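Local structure of thermoresistant glucokinase (Janibacter sp. HTCC2649, 4EUN) at residues 62-65 and 66-70; 177-180 and 181-184; 163-166 and 167-171. The protein probably phosphorylates gluconate at the expense of ATP, as a gluconokinase of the P-loop kinase fold. All coordinates share one frame; numbering follows the deposited sequence.

Contact 1 of 3, residues 62-65 and 66-70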
# COMPACT_ATOMS: atom_id res chain seq x y z
N ALA A 62 5.19 -6.16 0.06
CA ALA A 62 4.58 -6.95 -0.99
C ALA A 62 5.65 -7.46 -1.96
O ALA A 62 5.41 -8.43 -2.68
CB ALA A 62 3.53 -6.12 -1.74
N PHE A 63 6.81 -6.82 -1.95
CA PHE A 63 7.93 -7.21 -2.81
C PHE A 63 8.73 -8.37 -2.22
O PHE A 63 9.57 -8.94 -2.91
CB PHE A 63 8.88 -6.03 -3.03
CG PHE A 63 8.31 -4.93 -3.87
CD1 PHE A 63 7.38 -4.04 -3.35
CD2 PHE A 63 8.73 -4.76 -5.19
CE1 PHE A 63 6.87 -3.00 -4.12
CE2 PHE A 63 8.22 -3.73 -5.97
CZ PHE A 63 7.29 -2.85 -5.43
N HIS A 64 8.50 -8.69 -0.95
CA HIS A 64 9.15 -9.84 -0.32
C HIS A 64 8.60 -11.11 -0.95
O HIS A 64 7.45 -11.14 -1.40
CB HIS A 64 8.86 -9.90 1.19
CG HIS A 64 9.91 -9.25 2.05
ND1 HIS A 64 11.23 -9.63 2.02
CD2 HIS A 64 9.81 -8.28 3.00
CE1 HIS A 64 11.91 -8.91 2.90
NE2 HIS A 64 11.07 -8.09 3.51
N SER A 65 9.39 -12.18 -0.95
CA SER A 65 8.89 -13.50 -1.32
C SER A 65 7.89 -13.96 -0.26
O SER A 65 7.95 -13.52 0.89
CB SER A 65 10.04 -14.52 -1.39
OG SER A 65 10.63 -14.74 -0.12
N PRO A 66 6.96 -14.84 -0.65
CA PRO A 66 5.99 -15.35 0.32
C PRO A 66 6.68 -16.05 1.49
O PRO A 66 6.24 -15.93 2.64
CB PRO A 66 5.18 -16.38 -0.49
CG PRO A 66 5.40 -16.04 -1.90
CD PRO A 66 6.70 -15.31 -2.02
N GLU A 67 7.75 -16.77 1.19
CA GLU A 67 8.48 -17.50 2.23
C GLU A 67 9.10 -16.55 3.24
O GLU A 67 9.08 -16.83 4.44
CB GLU A 67 9.54 -18.40 1.61
CG GLU A 67 10.47 -18.98 2.65
CD GLU A 67 11.31 -20.12 2.13
OE1 GLU A 67 12.51 -20.16 2.47
OE2 GLU A 67 10.77 -20.99 1.40
N ASN A 68 9.64 -15.43 2.78
CA ASN A 68 10.21 -14.46 3.72
C ASN A 68 9.14 -13.84 4.62
O ASN A 68 9.38 -13.62 5.81
CB ASN A 68 11.04 -13.39 3.00
CG ASN A 68 12.44 -13.89 2.63
OD1 ASN A 68 12.88 -14.93 3.11
ND2 ASN A 68 13.14 -13.13 1.79
N ILE A 69 7.97 -13.56 4.06
CA ILE A 69 6.86 -13.09 4.88
C ILE A 69 6.49 -14.13 5.92
O ILE A 69 6.34 -13.82 7.11
CB ILE A 69 5.59 -12.77 4.03
CG1 ILE A 69 5.86 -11.60 3.07
CG2 ILE A 69 4.42 -12.44 4.95
CD1 ILE A 69 6.35 -10.32 3.76
N ALA A 70 6.33 -15.38 5.49
CA ALA A 70 5.98 -16.46 6.43
C ALA A 70 7.02 -16.66 7.53
O ALA A 70 6.65 -16.91 8.68
CB ALA A 70 5.75 -17.76 5.67
O HOH W 1 12.13 -11.42 -0.08
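S65 sits at the N-cap of helix 66-73: its hydroxyl caps the amide of N68, while its carbonyl starts the helical bonding. OG accepts from N68 N at 3.1 Å, with an N-H...O angle of 155°. This bond depends on the S65 side-chain torsion, which sets OG between the backbone N and the carbonyl carbon (chi1 66°) and swings it over the start of the helix. The S65 carbonyl oxygen accepts from I69 N at 3.2 Å, the first i to i+4 bond of the helix. P66, in the first position after the N-cap, lacks an amide hydrogen and needs no acceptor there.

In this P-loop kinase fold the cap ends the loop that leaves strand 56-59, and a water joins its two sides. It takes hydrogen bonds from S65 N and, at 2.7 Å, from N68 ND2, and meets H64 ND1 in the plane of the imidazole at 2.9 Å. The H64 ring and the N68 amide stand nearly perpendicular, 83° apart. Methyl CD1 of I69 projects from the flank of the helix to H64 CB at 3.6 Å, adding an apolar contact beside the water-linked polar one. Outside the turn, W86 stacks on the H64 ring, and R97 of the second subunit donates to H64 O while packing on P66 and I69.

Contact 2 of 3, residues 177-180 and 181-184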
# COMPACT_ATOMS: atom_id res chain seq x y z
N ARG A 177 4.93 9.93 18.34
CA ARG A 177 4.09 10.40 19.44
C ARG A 177 3.26 11.60 19.02
O ARG A 177 2.28 11.94 19.68
CB ARG A 177 4.95 10.75 20.66
CG ARG A 177 5.53 9.52 21.33
CD ARG A 177 6.53 9.89 22.40
NE ARG A 177 7.77 10.41 21.82
CZ ARG A 177 8.87 10.67 22.52
NH1 ARG A 177 8.89 10.46 23.82
NH2 ARG A 177 9.95 11.14 21.92
N GLN A 178 3.64 12.24 17.92
CA GLN A 178 2.92 13.41 17.43
C GLN A 178 1.75 12.98 16.57
O GLN A 178 1.76 11.89 15.99
CB GLN A 178 3.85 14.37 16.66
CG GLN A 178 4.90 15.02 17.56
CD GLN A 178 5.95 15.81 16.79
OE1 GLN A 178 5.81 16.06 15.60
NE2 GLN A 178 7.02 16.20 17.48
N PRO A 179 0.71 13.83 16.49
CA PRO A 179 -0.41 13.42 15.64
C PRO A 179 -0.01 13.35 14.17
O PRO A 179 0.75 14.20 13.70
CB PRO A 179 -1.47 14.50 15.90
CG PRO A 179 -0.73 15.66 16.50
CD PRO A 179 0.45 15.09 17.21
N PRO A 180 -0.53 12.34 13.46
CA PRO A 180 -0.21 12.06 12.05
C PRO A 180 -0.40 13.27 11.15
O PRO A 180 0.41 13.48 10.25
CB PRO A 180 -1.22 10.97 11.68
CG PRO A 180 -1.52 10.29 12.97
CD PRO A 180 -1.50 11.37 14.00
N GLU A 181 -1.44 14.06 11.40
CA GLU A 181 -1.69 15.28 10.63
C GLU A 181 -0.51 16.23 10.71
O GLU A 181 -0.13 16.85 9.71
CB GLU A 181 -2.95 15.98 11.13
CG GLU A 181 -3.29 17.25 10.35
CD GLU A 181 -4.39 18.07 11.00
OE1 GLU A 181 -4.09 18.80 11.97
OE2 GLU A 181 -5.55 17.98 10.54
N GLN A 182 0.07 16.35 11.90
CA GLN A 182 1.25 17.18 12.11
C GLN A 182 2.47 16.60 11.40
O GLN A 182 3.24 17.33 10.77
CB GLN A 182 1.56 17.31 13.60
CG GLN A 182 0.78 18.40 14.31
CD GLN A 182 1.62 19.11 15.36
OE1 GLN A 182 2.74 18.68 15.67
NE2 GLN A 182 1.10 20.21 15.90
N LEU A 183 2.65 15.29 11.52
CA LEU A 183 3.79 14.62 10.90
C LEU A 183 3.74 14.72 9.37
O LEU A 183 4.76 14.95 8.72
CB LEU A 183 3.86 13.16 11.36
CG LEU A 183 4.11 12.95 12.85
CD1 LEU A 183 4.17 11.46 13.19
CD2 LEU A 183 5.40 13.64 13.28
N ILE A 184 2.55 14.56 8.81
CA ILE A 184 2.36 14.67 7.36
C ILE A 184 2.68 16.09 6.86
O ILE A 184 3.36 16.25 5.84
CB ILE A 184 0.92 14.28 6.96
CG1 ILE A 184 0.73 12.77 7.12
CG2 ILE A 184 0.64 14.68 5.52
CD1 ILE A 184 -0.72 12.34 7.24
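With CG anti to the carbonyl carbon in both Q178 (chi1 -67°) and L183 (chi1 -64°), the two side chains meet at about a right angle beside the first turn of helix 180-191. P179 is the N-cap residue of this helix, which follows edge strand 171-175 of the parallel sheet. CD2 of L183 touches CB of Q178 at 3.8 Å and lies 3.4 Å from its OE1, so the leucine meets both the root and the amide end of the glutamine.

No side-chain bond caps the helix here, as proline has no polar side-chain atom. P179 O begins the helical bonding by accepting from L183 N at 3.1 Å, in the carbonyl plane, and more weakly from Q182 N. The P179 ring runs alongside the Q182 side chain, pointing the same way, with CG of P179 3.8 Å from CG of Q182. On the inner side, L183 and I184 pack on I45 and P180 on T44, both of helix 42-53, whose first residues belong to the probable Walker A motif. One residue on, P180 O takes the amide of I184 at 2.8 Å, nearly along the C=O axis, and CG1 of I184 rests 3.2 Å from that oxygen.

Contact 3 of 3, residues 163-166 and 167-171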
# COMPACT_ATOMS: atom_id res chain seq x y z
N GLU A 163 18.90 1.57 11.84
CA GLU A 163 20.07 2.42 12.06
C GLU A 163 19.74 3.88 11.77
O GLU A 163 19.11 4.19 10.76
CB GLU A 163 21.26 1.96 11.19
CG GLU A 163 21.79 0.59 11.61
CD GLU A 163 22.90 0.05 10.72
OE1 GLU A 163 23.32 0.73 9.75
OE2 GLU A 163 23.36 -1.08 11.01
N ALA A 164 20.16 4.77 12.67
CA ALA A 164 19.88 6.20 12.53
C ALA A 164 20.31 6.73 11.17
O ALA A 164 21.32 6.28 10.60
CB ALA A 164 20.60 6.99 13.63
N LEU A 165 19.53 7.66 10.63
CA LEU A 165 19.97 8.36 9.42
C LEU A 165 21.30 9.08 9.69
O LEU A 165 21.50 9.69 10.74
CB LEU A 165 18.91 9.34 8.93
CG LEU A 165 17.66 8.69 8.35
CD1 LEU A 165 16.55 9.71 8.27
CD2 LEU A 165 17.96 8.13 6.97
N GLU A 166 22.21 8.98 8.72
CA GLU A 166 23.56 9.52 8.85
C GLU A 166 23.67 10.83 8.06
O GLU A 166 22.85 11.09 7.17
CB GLU A 166 24.59 8.46 8.43
CG GLU A 166 24.46 7.17 9.27
CD GLU A 166 25.39 6.03 8.85
OE1 GLU A 166 26.18 6.21 7.90
OE2 GLU A 166 25.31 4.95 9.47
N PRO A 167 24.67 11.68 8.40
CA PRO A 167 24.75 13.02 7.82
C PRO A 167 24.71 13.11 6.29
O PRO A 167 24.16 14.09 5.78
CB PRO A 167 26.11 13.52 8.32
CG PRO A 167 26.26 12.87 9.65
CD PRO A 167 25.61 11.51 9.52
N ASP A 168 25.26 12.14 5.59
CA ASP A 168 25.32 12.24 4.13
C ASP A 168 24.07 11.67 3.45
O ASP A 168 24.00 11.59 2.22
CB ASP A 168 26.58 11.56 3.58
CG ASP A 168 26.68 10.11 3.97
OD1 ASP A 168 26.06 9.71 4.99
OD2 ASP A 168 27.39 9.35 3.27
N GLU A 169 23.08 11.29 4.25
CA GLU A 169 21.82 10.81 3.70
C GLU A 169 20.79 11.92 3.70
O GLU A 169 20.92 12.91 4.42
CB GLU A 169 21.29 9.64 4.53
CG GLU A 169 22.25 8.48 4.67
CD GLU A 169 21.62 7.30 5.38
OE1 GLU A 169 21.71 7.23 6.62
OE2 GLU A 169 21.02 6.45 4.69
N SER A 170 19.75 11.75 2.89
CA SER A 170 18.67 12.73 2.86
C SER A 170 17.49 12.17 3.62
O SER A 170 16.87 11.20 3.19
CB SER A 170 18.25 13.03 1.42
OG SER A 170 17.09 13.84 1.40
N GLY A 171 17.20 12.75 4.78
CA GLY A 171 16.07 12.27 5.55
C GLY A 171 15.77 13.13 6.76
O GLY A 171 16.60 13.93 7.19
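E169 folds its side chain back over the type I beta turn E166-E169, and its first carbon already meets the other limb: CB lies 3.4 Å from E166 O. That carbonyl closes the turn by accepting from E169 N at 2.9 Å, with the donor 43° out of the carbonyl plane. With CG anti to its own carbonyl carbon (chi1 -56°) and the chain extended beyond, E169 runs back across the turn toward the residues that precede it. CG passes E166 O, and CD comes within 4.1 Å of CD2 of L165, whose side chain crosses that of the glutamate at about a right angle. At the tip the two oxygens divide their work. OE1 accepts from E166 N at 2.8 Å through its anti lone pair, the N-H...O angle being 162°, and thereby ties the carboxylate to the backbone amide of the turn's first residue. OE2 forms salt bridges with R116 and R120.

R113 pairs with both E166 OE1 and D168 OD1. These carboxylate oxygens stand 4.6 Å apart, and the shared arginine probably offsets their mutual repulsion. The loop, which leads from helix 155-161 into edge strand 171-175 of the P-loop kinase sheet, is thus held by its acidic side chains to arginines of helix 113-119 and of the residue that follows it. On its inner side L165 packs on F128 and H130 of strand 127-132, and its other methyl, CD1, touches CA of G171 at 3.8 Å.

Contacts 1 and 2 both lie at the N-terminus of a helix, but only S65 makes a side-chain capping bond, whereas contact 3 is a beta turn in a loop without helix. Contacts 2 and 3 are surface features that flank the same edge strand, 171-175: 163-171 leads into it and 177-184 leaves it, their nearest atoms about 11 Å apart. Contact 1 is partly buried against the second subunit, across the chain's centre from both. Chemistry follows place: the interface cap combines a serine hydroxyl with a bridging water, the proline-led helix start has backbone bonds and apolar packing against helix 42-53, and the turn adds carboxylates paired with arginines to its backbone bond.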